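Local coordinates for protein alcohol dehydrogenase (Aeropyrum pernix, PDB 1H2B) that probably oxidises alcohols with NAD+ as a zinc-dependent alcohol dehydrogenase of a hyperthermophilic archaeon, at residues B[107-110]-B[111-114]; B[166-169]-B[170-174]; B[53-56]-B[57-61]. All blocks are in the same frame, centred on the assembly; numbering follows the deposited sequence.

Interaction 1 (B[107-110]-B[111-114]); sequences VTDG and TCLA. With ZN (zinc ion), chain K.
OD1 of D109 is gripped three times over, by a zinc ion and by two successive backbone amides on the far side of the turn. T111 N donates to D109 OD1 over 2.8 Å, and C112 N reaches the same atom over 3.2 Å in a nearly straight bond (172°). Both amides come down on one face of the carboxylate, well above its plane, while the zinc lies 2.4 Å from D109 OD1. The bond to T111 N closes an Asx turn with G110 at its middle; G110 has a positive phi of 76°, easily adopted by glycine. CG of D109 sits between the backbone N and the carbonyl carbon (chi1 58°), a torsion that folds the carboxylate forward over the turn. C112 brings in the second ligand of the site, its SG lying 2.4 Å from the zinc, and C115 adds the third. An aspartate and cysteines around a zinc in the GroES-like region are consistent with the structural-zinc lobe of zinc-containing alcohol dehydrogenases, with D109 in place of one of the usual cysteines. C112 is also the N-cap of helix 113-116, where its sulfur accepts a backbone N-H just past A114, so metal binding and helix start are coupled through one atom. The T111 side chain crosses that of D109 at about a right angle, T111 OG1 3.1 Å from D109 CG, yet the hydroxyl is poorly aimed for either carboxylate oxygen. D109 OD2 is instead hydrogen-bonded to N125 ND2, a second hold that probably limits rotation of the carboxylate.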
loop_
_atom_site.group_PDB
_atom_site.type_symbol
_atom_site.label_atom_id
_atom_site.label_comp_id
_atom_site.label_asym_id
_atom_site.label_seq_id
_atom_site.Cartn_x
_atom_site.Cartn_y
_atom_site.Cartn_z
ATOM N N VAL B 107 -0.304 4.440 27.900
ATOM C CA VAL B 107 0.343 5.639 28.374
ATOM C C VAL B 107 1.765 5.590 27.808
ATOM O O VAL B 107 2.552 4.702 28.157
ATOM C CB VAL B 107 0.341 5.664 29.936
ATOM C CG1 VAL B 107 1.311 6.773 30.430
ATOM C CG2 VAL B 107 -1.054 5.908 30.453
ATOM N N THR B 108 2.093 6.521 26.911
ATOM C CA THR B 108 3.353 6.474 26.153
ATOM C C THR B 108 4.166 7.770 26.280
ATOM O O THR B 108 3.605 8.804 26.571
ATOM C CB THR B 108 3.071 6.217 24.641
ATOM O OG1 THR B 108 2.243 7.265 24.144
ATOM C CG2 THR B 108 2.216 4.960 24.442
ATOM N N ASP B 109 5.476 7.688 26.014
ATOM C CA ASP B 109 6.408 8.845 26.114
ATOM C C ASP B 109 6.369 9.864 24.951
ATOM O O ASP B 109 6.627 11.067 25.148
ATOM C CB ASP B 109 7.864 8.381 26.377
ATOM C CG ASP B 109 8.413 7.414 25.298
ATOM O OD1 ASP B 109 8.071 7.552 24.098
ATOM O OD2 ASP B 109 9.228 6.489 25.560
ATOM N N GLY B 110 6.046 9.397 23.750
ATOM C CA GLY B 110 6.095 10.254 22.576
ATOM C C GLY B 110 7.507 10.521 22.054
ATOM O O GLY B 110 7.689 11.296 21.108
ATOM N N THR B 111 8.514 9.875 22.649
ATOM C CA THR B 111 9.914 10.178 22.294
ATOM C C THR B 111 10.609 9.077 21.499
ATOM O O THR B 111 11.451 9.361 20.634
ATOM C CB THR B 111 10.753 10.541 23.549
ATOM O OG1 THR B 111 10.541 9.560 24.566
ATOM C CG2 THR B 111 10.250 11.852 24.182
ATOM N N CYS B 112 10.259 7.823 21.778
ATOM C CA CYS B 112 10.855 6.703 21.057
ATOM C C CYS B 112 10.405 6.673 19.581
ATOM O O CYS B 112 9.428 7.337 19.207
ATOM C CB CYS B 112 10.522 5.385 21.744
ATOM S SG CYS B 112 8.849 4.811 21.337
ATOM N N LEU B 113 11.113 5.905 18.757
ATOM C CA LEU B 113 10.882 5.903 17.307
ATOM C C LEU B 113 9.485 5.425 16.908
ATOM O O LEU B 113 8.915 5.910 15.911
ATOM C CB LEU B 113 11.960 5.094 16.579
ATOM C CG LEU B 113 13.257 5.851 16.246
ATOM C CD1 LEU B 113 14.357 5.587 17.283
ATOM C CD2 LEU B 113 13.750 5.492 14.849
ATOM N N ALA B 114 8.941 4.471 17.673
ATOM C CA ALA B 114 7.582 3.983 17.442
ATOM C C ALA B 114 6.563 5.076 17.632
ATOM O O ALA B 114 5.654 5.257 16.812
ATOM C CB ALA B 114 7.276 2.812 18.367
HETATM ZN ZN ZN K . 7.262 5.759 22.802
#

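Interaction 2 (B[166-169]-B[170-174]); sequences LADA and GITAY. With ZN (zinc ion), chain J; OCA (octanoic acid (caprylic acid)), chain H; NAJ (nicotinamide-adenine-dinucleotide (acidic form)), chain I.
T172 OG1 turns back onto the preceding turn of helix 166-181 and donates to D168 O over 2.7 Å; T172 N bonds to the same oxygen from the opposite face of the carbonyl plane. At chi1 -57° the hydroxyl lies beside its own backbone N, and the methyl CG2 is thrown out to 3.4 Å from O7N of the NAD carboxamide. D168 has CG opposite its backbone N (chi1 -175°), which carries OD1 out to the zinc at 2.0 Å, where C54 and H79 are the other protein ligands. Its OD2 stands 2.6 Å from O2 of octanoic acid. Packed on helices 197-209 and 312-323, this helix start brings D168 into the active-site zinc and NAD pocket. I171 wedges CG2 between two carbonyls, 3.3 Å from A167 O, while I171 N bonds to L166 O in a pi-type turn; A167 O itself is buried without a polar partner. A valine in place of T172 would probably leave D168 O with one donor fewer and the backbone behind the metal ligand less firmly set. The position of T172 is consistent with a second-shell role: a bond to the D168 backbone on one side, packing on the nicotinamide on the other.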
loop_
_atom_site.group_PDB
_atom_site.type_symbol
_atom_site.label_atom_id
_atom_site.label_comp_id
_atom_site.label_asym_id
_atom_site.label_seq_id
_atom_site.Cartn_x
_atom_site.Cartn_y
_atom_site.Cartn_z
ATOM N N LEU B 166 -15.599 2.227 23.221
ATOM C CA LEU B 166 -14.781 2.623 22.055
ATOM C C LEU B 166 -13.284 2.663 22.424
ATOM O O LEU B 166 -12.409 2.507 21.547
ATOM C CB LEU B 166 -15.215 4.026 21.507
ATOM C CG LEU B 166 -16.694 4.059 21.124
ATOM C CD1 LEU B 166 -16.959 5.491 20.712
ATOM C CD2 LEU B 166 -16.993 3.132 19.904
ATOM N N ALA B 167 -12.975 2.853 23.722
ATOM C CA ALA B 167 -11.596 3.032 24.180
ATOM C C ALA B 167 -10.741 1.771 24.108
ATOM O O ALA B 167 -9.525 1.856 24.093
ATOM C CB ALA B 167 -11.586 3.534 25.631
ATOM N N ASP B 168 -11.381 0.604 23.984
ATOM C CA ASP B 168 -10.595 -0.621 23.869
ATOM C C ASP B 168 -11.282 -1.604 22.901
ATOM O O ASP B 168 -10.730 -1.960 21.860
ATOM C CB ASP B 168 -10.447 -1.260 25.236
ATOM C CG ASP B 168 -9.548 -2.442 25.218
ATOM O OD1 ASP B 168 -10.081 -3.545 25.534
ATOM O OD2 ASP B 168 -8.339 -2.379 24.901
ATOM N N ALA B 169 -12.499 -2.016 23.226
ATOM C CA ALA B 169 -13.252 -2.863 22.284
ATOM C C ALA B 169 -13.381 -2.206 20.916
ATOM O O ALA B 169 -13.087 -2.850 19.879
ATOM C CB ALA B 169 -14.658 -3.180 22.807
ATOM N N GLY B 170 -13.773 -0.922 20.898
ATOM C CA GLY B 170 -13.988 -0.249 19.621
ATOM C C GLY B 170 -12.705 -0.035 18.838
ATOM O O GLY B 170 -12.666 -0.369 17.645
ATOM N N ILE B 171 -11.688 0.528 19.491
ATOM C CA ILE B 171 -10.445 0.866 18.773
ATOM C C ILE B 171 -9.817 -0.449 18.224
ATOM O O ILE B 171 -9.303 -0.453 17.101
ATOM C CB ILE B 171 -9.491 1.695 19.657
ATOM C CG1 ILE B 171 -8.267 2.125 18.839
ATOM C CG2 ILE B 171 -9.068 0.905 20.937
ATOM C CD1 ILE B 171 -7.167 2.798 19.667
ATOM N N THR B 172 -9.885 -1.524 19.012
ATOM C CA THR B 172 -9.313 -2.804 18.563
ATOM C C THR B 172 -10.069 -3.309 17.331
ATOM O O THR B 172 -9.456 -3.733 16.319
ATOM C CB THR B 172 -9.366 -3.838 19.687
ATOM O OG1 THR B 172 -8.667 -3.324 20.819
ATOM C CG2 THR B 172 -8.655 -5.134 19.240
ATOM N N ALA B 173 -11.412 -3.266 17.378
ATOM C CA ALA B 173 -12.189 -3.685 16.223
ATOM C C ALA B 173 -11.872 -2.786 15.022
ATOM O O ALA B 173 -11.760 -3.283 13.914
ATOM C CB ALA B 173 -13.707 -3.649 16.551
ATOM N N TYR B 174 -11.689 -1.483 15.251
ATOM C CA TYR B 174 -11.441 -0.539 14.157
ATOM C C TYR B 174 -10.102 -0.747 13.463
ATOM O O TYR B 174 -10.060 -0.818 12.216
ATOM C CB TYR B 174 -11.551 0.920 14.726
ATOM C CG TYR B 174 -11.392 1.968 13.677
ATOM C CD1 TYR B 174 -10.234 2.735 13.622
ATOM C CD2 TYR B 174 -12.431 2.212 12.776
ATOM C CE1 TYR B 174 -10.074 3.698 12.660
ATOM C CE2 TYR B 174 -12.296 3.180 11.801
ATOM C CZ TYR B 174 -11.104 3.911 11.748
ATOM O OH TYR B 174 -10.991 4.884 10.769
HETATM ZN ZN ZN J . -9.542 -5.192 26.629
HETATM C C1 OCA H . -6.771 -5.504 25.747
HETATM C C2 OCA H . -5.528 -6.385 25.551
HETATM C C3 OCA H . -4.273 -5.521 25.335
HETATM C C4 OCA H . -2.954 -6.256 25.511
HETATM C C5 OCA H . -1.806 -5.249 25.449
HETATM C C6 OCA H . -0.452 -5.953 25.392
HETATM C C7 OCA H . 0.726 -4.999 25.222
HETATM C C8 OCA H . 2.015 -5.800 25.183
HETATM O O1 OCA H . -7.861 -6.022 26.117
HETATM O O2 OCA H . -6.716 -4.280 25.509
HETATM P PA NAJ I . -16.662 -11.357 24.680
HETATM O O1A NAJ I . -16.692 -12.379 25.783
HETATM O O2A NAJ I . -17.557 -10.112 24.781
HETATM O O5B NAJ I . -17.105 -11.975 23.276
HETATM C C5B NAJ I . -16.717 -13.291 22.859
HETATM C C4B NAJ I . -17.809 -13.709 21.889
HETATM O O4B NAJ I . -17.372 -14.938 21.274
HETATM C C3B NAJ I . -19.170 -13.931 22.549
HETATM O O3B NAJ I . -20.225 -13.266 21.834
HETATM C C2B NAJ I . -19.238 -15.450 22.464
HETATM O O2B NAJ I . -20.574 -15.976 22.485
HETATM C C1B NAJ I . -18.509 -15.781 21.154
HETATM N N9A NAJ I . -18.030 -17.158 21.042
HETATM C C8A NAJ I . -17.570 -18.044 22.027
HETATM N N7A NAJ I . -17.195 -19.212 21.438
HETATM C C5A NAJ I . -17.419 -19.086 20.097
HETATM C C6A NAJ I . -17.236 -19.927 19.026
HETATM N N6A NAJ I . -16.787 -21.183 19.153
HETATM N N1A NAJ I . -17.504 -19.453 17.769
HETATM C C2A NAJ I . -18.020 -18.187 17.552
HETATM N N3A NAJ I . -18.221 -17.378 18.615
HETATM C C4A NAJ I . -17.928 -17.826 19.865
HETATM O O3 NAJ I . -15.135 -10.953 24.504
HETATM P PN NAJ I . -14.496 -9.535 24.072
HETATM O O1N NAJ I . -14.305 -8.690 25.246
HETATM O O2N NAJ I . -15.221 -9.010 22.898
HETATM O O5D NAJ I . -13.018 -10.031 23.686
HETATM C C5D NAJ I . -12.874 -10.867 22.540
HETATM C C4D NAJ I . -11.467 -11.443 22.516
HETATM O O4D NAJ I . -10.564 -10.383 22.153
HETATM C C3D NAJ I . -10.973 -11.938 23.875
HETATM O O3D NAJ I . -10.006 -12.979 23.645
HETATM C C2D NAJ I . -10.259 -10.706 24.449
HETATM O O2D NAJ I . -9.317 -10.970 25.450
HETATM C C1D NAJ I . -9.587 -10.220 23.152
HETATM N N1N NAJ I . -9.072 -8.851 23.104
HETATM C C2N NAJ I . -8.046 -8.629 22.234
HETATM C C3N NAJ I . -7.544 -7.348 22.078
HETATM C C7N NAJ I . -6.380 -7.124 21.169
HETATM O O7N NAJ I . -5.909 -5.866 21.153
HETATM N N7N NAJ I . -5.847 -8.036 20.351
HETATM C C4N NAJ I . -8.085 -6.225 22.787
HETATM C C5N NAJ I . -9.263 -6.504 23.537
HETATM C C6N NAJ I . -9.716 -7.797 23.713
#

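Interaction 3 (B[53-56]-B[57-61]); sequences VCHT and DLHLV. With ZN (zinc ion), chain J; NAJ (nicotinamide-adenine-dinucleotide (acidic form)), chain I; OCA (octanoic acid (caprylic acid)), chain H.
With CG of D57 beside its own backbone N (chi1 -62°), OD1 swings back one turn to accept C54 N over 2.9 Å, while SG of C54, opposite its backbone N (chi1 -177°), reaches the zinc at 2.3 Å. D57 N in turn bonds to C54 O, and C54 and D57 form a capping box at the start of helix 55-61; C54 SG separately accepts T56 N, a capping bond. H55 and T56, on the first turn, face the cofactor. The imidazole of H55 uses ND1 in its ring plane to donate to pyrophosphate oxygen O1A of the NAD over 2.7 Å, and H55 N gives a second bond to O1N, the helix start thus meeting the phosphates. One face of the H55 ring is covered by CD1 of L58, a CH-pi contact 3.6 Å from the ring centroid. On H59 the ring lies obliquely to that of H55, centroids 4.8 Å apart and planes at 45°; H59 NE2 makes a weak bond to O3D of the nicotinamide ribose. OG1 of T56 is held from several sides: it donates to octanoic acid O1 over 2.7 Å, accepts from ribose O2D over 3.0 Å, and is hydrogen-bonded to Y286 OH as well. Further along, L60 N bonds to T56 O, and L60 CD1 packs against T56 CG2. The chain T56 OG1, nicotinamide ribose and H59, beside zinc ligand C54, is consistent with the proton relay known from zinc-containing alcohol dehydrogenases.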
loop_
_atom_site.group_PDB
_atom_site.type_symbol
_atom_site.label_atom_id
_atom_site.label_comp_id
_atom_site.label_asym_id
_atom_site.label_seq_id
_atom_site.Cartn_x
_atom_site.Cartn_y
_atom_site.Cartn_z
ATOM N N VAL B 53 -15.872 -3.477 30.812
ATOM C CA VAL B 53 -15.341 -4.753 31.282
ATOM C C VAL B 53 -15.054 -5.614 30.037
ATOM O O VAL B 53 -15.939 -5.822 29.213
ATOM C CB VAL B 53 -16.357 -5.521 32.123
ATOM C CG1 VAL B 53 -15.734 -6.773 32.686
ATOM C CG2 VAL B 53 -16.875 -4.631 33.290
ATOM N N CYS B 54 -13.810 -6.023 29.894
ATOM C CA CYS B 54 -13.347 -6.711 28.703
ATOM C C CYS B 54 -13.121 -8.194 28.967
ATOM O O CYS B 54 -12.770 -8.570 30.098
ATOM C CB CYS B 54 -12.017 -6.044 28.295
ATOM S SG CYS B 54 -11.258 -6.663 26.757
ATOM N N HIS B 55 -13.243 -9.043 27.943
ATOM C CA HIS B 55 -12.820 -10.417 28.179
ATOM C C HIS B 55 -11.354 -10.527 28.641
ATOM O O HIS B 55 -10.979 -11.477 29.335
ATOM C CB HIS B 55 -13.104 -11.305 26.956
ATOM C CG HIS B 55 -13.310 -12.757 27.292
ATOM N ND1 HIS B 55 -14.503 -13.392 27.054
ATOM C CD2 HIS B 55 -12.484 -13.676 27.855
ATOM C CE1 HIS B 55 -14.410 -14.655 27.453
ATOM N NE2 HIS B 55 -13.196 -14.856 27.937
ATOM N N THR B 56 -10.512 -9.553 28.292
ATOM C CA THR B 56 -9.162 -9.540 28.809
ATOM C C THR B 56 -9.121 -9.504 30.327
ATOM O O THR B 56 -8.147 -10.002 30.915
ATOM C CB THR B 56 -8.422 -8.339 28.245
ATOM O OG1 THR B 56 -8.127 -8.631 26.875
ATOM C CG2 THR B 56 -7.060 -8.120 28.973
ATOM N N ASP B 57 -10.138 -8.898 30.930
ATOM C CA ASP B 57 -10.219 -8.885 32.414
ATOM C C ASP B 57 -10.391 -10.276 33.001
ATOM O O ASP B 57 -9.793 -10.568 34.055
ATOM C CB ASP B 57 -11.278 -7.899 32.876
ATOM C CG ASP B 57 -10.913 -6.503 32.451
ATOM O OD1 ASP B 57 -11.784 -5.734 31.981
ATOM O OD2 ASP B 57 -9.720 -6.167 32.541
ATOM N N LEU B 58 -11.119 -11.147 32.306
ATOM C CA LEU B 58 -11.174 -12.544 32.735
ATOM C C LEU B 58 -9.826 -13.223 32.569
ATOM O O LEU B 58 -9.351 -13.941 33.463
ATOM C CB LEU B 58 -12.238 -13.294 31.949
ATOM C CG LEU B 58 -13.689 -12.863 32.111
ATOM C CD1 LEU B 58 -14.494 -13.492 31.007
ATOM C CD2 LEU B 58 -14.145 -13.385 33.478
ATOM N N HIS B 59 -9.183 -13.007 31.424
ATOM C CA HIS B 59 -7.843 -13.516 31.219
ATOM C C HIS B 59 -6.882 -13.015 32.298
ATOM O O HIS B 59 -6.056 -13.784 32.778
ATOM C CB HIS B 59 -7.290 -13.177 29.817
ATOM C CG HIS B 59 -8.107 -13.701 28.662
ATOM N ND1 HIS B 59 -8.775 -14.909 28.675
ATOM C CD2 HIS B 59 -8.337 -13.166 27.441
ATOM C CE1 HIS B 59 -9.406 -15.074 27.523
ATOM N NE2 HIS B 59 -9.117 -14.053 26.741
ATOM N N LEU B 60 -7.004 -11.734 32.706
ATOM C CA LEU B 60 -6.117 -11.183 33.731
ATOM C C LEU B 60 -6.319 -11.915 35.052
ATOM O O LEU B 60 -5.337 -12.348 35.661
ATOM C CB LEU B 60 -6.394 -9.684 33.937
ATOM C CG LEU B 60 -5.674 -8.830 32.867
ATOM C CD1 LEU B 60 -6.274 -7.436 32.866
ATOM C CD2 LEU B 60 -4.169 -8.778 32.990
ATOM N N VAL B 61 -7.570 -12.025 35.469
ATOM C CA VAL B 61 -7.884 -12.693 36.736
ATOM C C VAL B 61 -7.399 -14.160 36.684
ATOM O O VAL B 61 -6.878 -14.695 37.689
ATOM C CB VAL B 61 -9.365 -12.595 37.061
ATOM C CG1 VAL B 61 -9.713 -13.468 38.285
ATOM C CG2 VAL B 61 -9.725 -11.162 37.386
HETATM ZN ZN ZN J . -9.542 -5.192 26.629
HETATM P PA NAJ I . -16.662 -11.357 24.680
HETATM O O1A NAJ I . -16.692 -12.379 25.783
HETATM O O2A NAJ I . -17.557 -10.112 24.781
HETATM O O5B NAJ I . -17.105 -11.975 23.276
HETATM C C5B NAJ I . -16.717 -13.291 22.859
HETATM C C4B NAJ I . -17.809 -13.709 21.889
HETATM O O4B NAJ I . -17.372 -14.938 21.274
HETATM C C3B NAJ I . -19.170 -13.931 22.549
HETATM O O3B NAJ I . -20.225 -13.266 21.834
HETATM C C2B NAJ I . -19.238 -15.450 22.464
HETATM O O2B NAJ I . -20.574 -15.976 22.485
HETATM C C1B NAJ I . -18.509 -15.781 21.154
HETATM N N9A NAJ I . -18.030 -17.158 21.042
HETATM C C8A NAJ I . -17.570 -18.044 22.027
HETATM N N7A NAJ I . -17.195 -19.212 21.438
HETATM C C5A NAJ I . -17.419 -19.086 20.097
HETATM C C6A NAJ I . -17.236 -19.927 19.026
HETATM N N6A NAJ I . -16.787 -21.183 19.153
HETATM N N1A NAJ I . -17.504 -19.453 17.769
HETATM C C2A NAJ I . -18.020 -18.187 17.552
HETATM N N3A NAJ I . -18.221 -17.378 18.615
HETATM C C4A NAJ I . -17.928 -17.826 19.865
HETATM O O3 NAJ I . -15.135 -10.953 24.504
HETATM P PN NAJ I . -14.496 -9.535 24.072
HETATM O O1N NAJ I . -14.305 -8.690 25.246
HETATM O O2N NAJ I . -15.221 -9.010 22.898
HETATM O O5D NAJ I . -13.018 -10.031 23.686
HETATM C C5D NAJ I . -12.874 -10.867 22.540
HETATM C C4D NAJ I . -11.467 -11.443 22.516
HETATM O O4D NAJ I . -10.564 -10.383 22.153
HETATM C C3D NAJ I . -10.973 -11.938 23.875
HETATM O O3D NAJ I . -10.006 -12.979 23.645
HETATM C C2D NAJ I . -10.259 -10.706 24.449
HETATM O O2D NAJ I . -9.317 -10.970 25.450
HETATM C C1D NAJ I . -9.587 -10.220 23.152
HETATM N N1N NAJ I . -9.072 -8.851 23.104
HETATM C C2N NAJ I . -8.046 -8.629 22.234
HETATM C C3N NAJ I . -7.544 -7.348 22.078
HETATM C C7N NAJ I . -6.380 -7.124 21.169
HETATM O O7N NAJ I . -5.909 -5.866 21.153
HETATM N N7N NAJ I . -5.847 -8.036 20.351
HETATM C C4N NAJ I . -8.085 -6.225 22.787
HETATM C C5N NAJ I . -9.263 -6.504 23.537
HETATM C C6N NAJ I . -9.716 -7.797 23.713
HETATM C C1 OCA H . -6.771 -5.504 25.747
HETATM C C2 OCA H . -5.528 -6.385 25.551
HETATM C C3 OCA H . -4.273 -5.521 25.335
HETATM C C4 OCA H . -2.954 -6.256 25.511
HETATM C C5 OCA H . -1.806 -5.249 25.449
HETATM C C6 OCA H . -0.452 -5.953 25.392
HETATM C C7 OCA H . 0.726 -4.999 25.222
HETATM C C8 OCA H . 2.015 -5.800 25.183
HETATM O O1 OCA H . -7.861 -6.022 26.117
HETATM O O2 OCA H . -6.716 -4.280 25.509
#

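From the N terminus the contacts come in the order interaction 3, interaction 1, interaction 2, strictly in series, with none nested or crossing. Each closes a local turn: interaction 3 starts helix 55-61 after strand 44-52, interaction 1 shapes the loop between strand 100-103 and helix 113-116, and interaction 2 forms the first turns of helix 166-181. Interactions 3 and 2 bring helix 55-61 of the GroES-like region and helix 166-181 together at one zinc, C54 SG lying 3.6 Å from D168 OD1, where the NAD and octanoic acid are bound. Interaction 1 shapes a separate zinc loop of the GroES-like region, its centre about 21 Å from that of interaction 2.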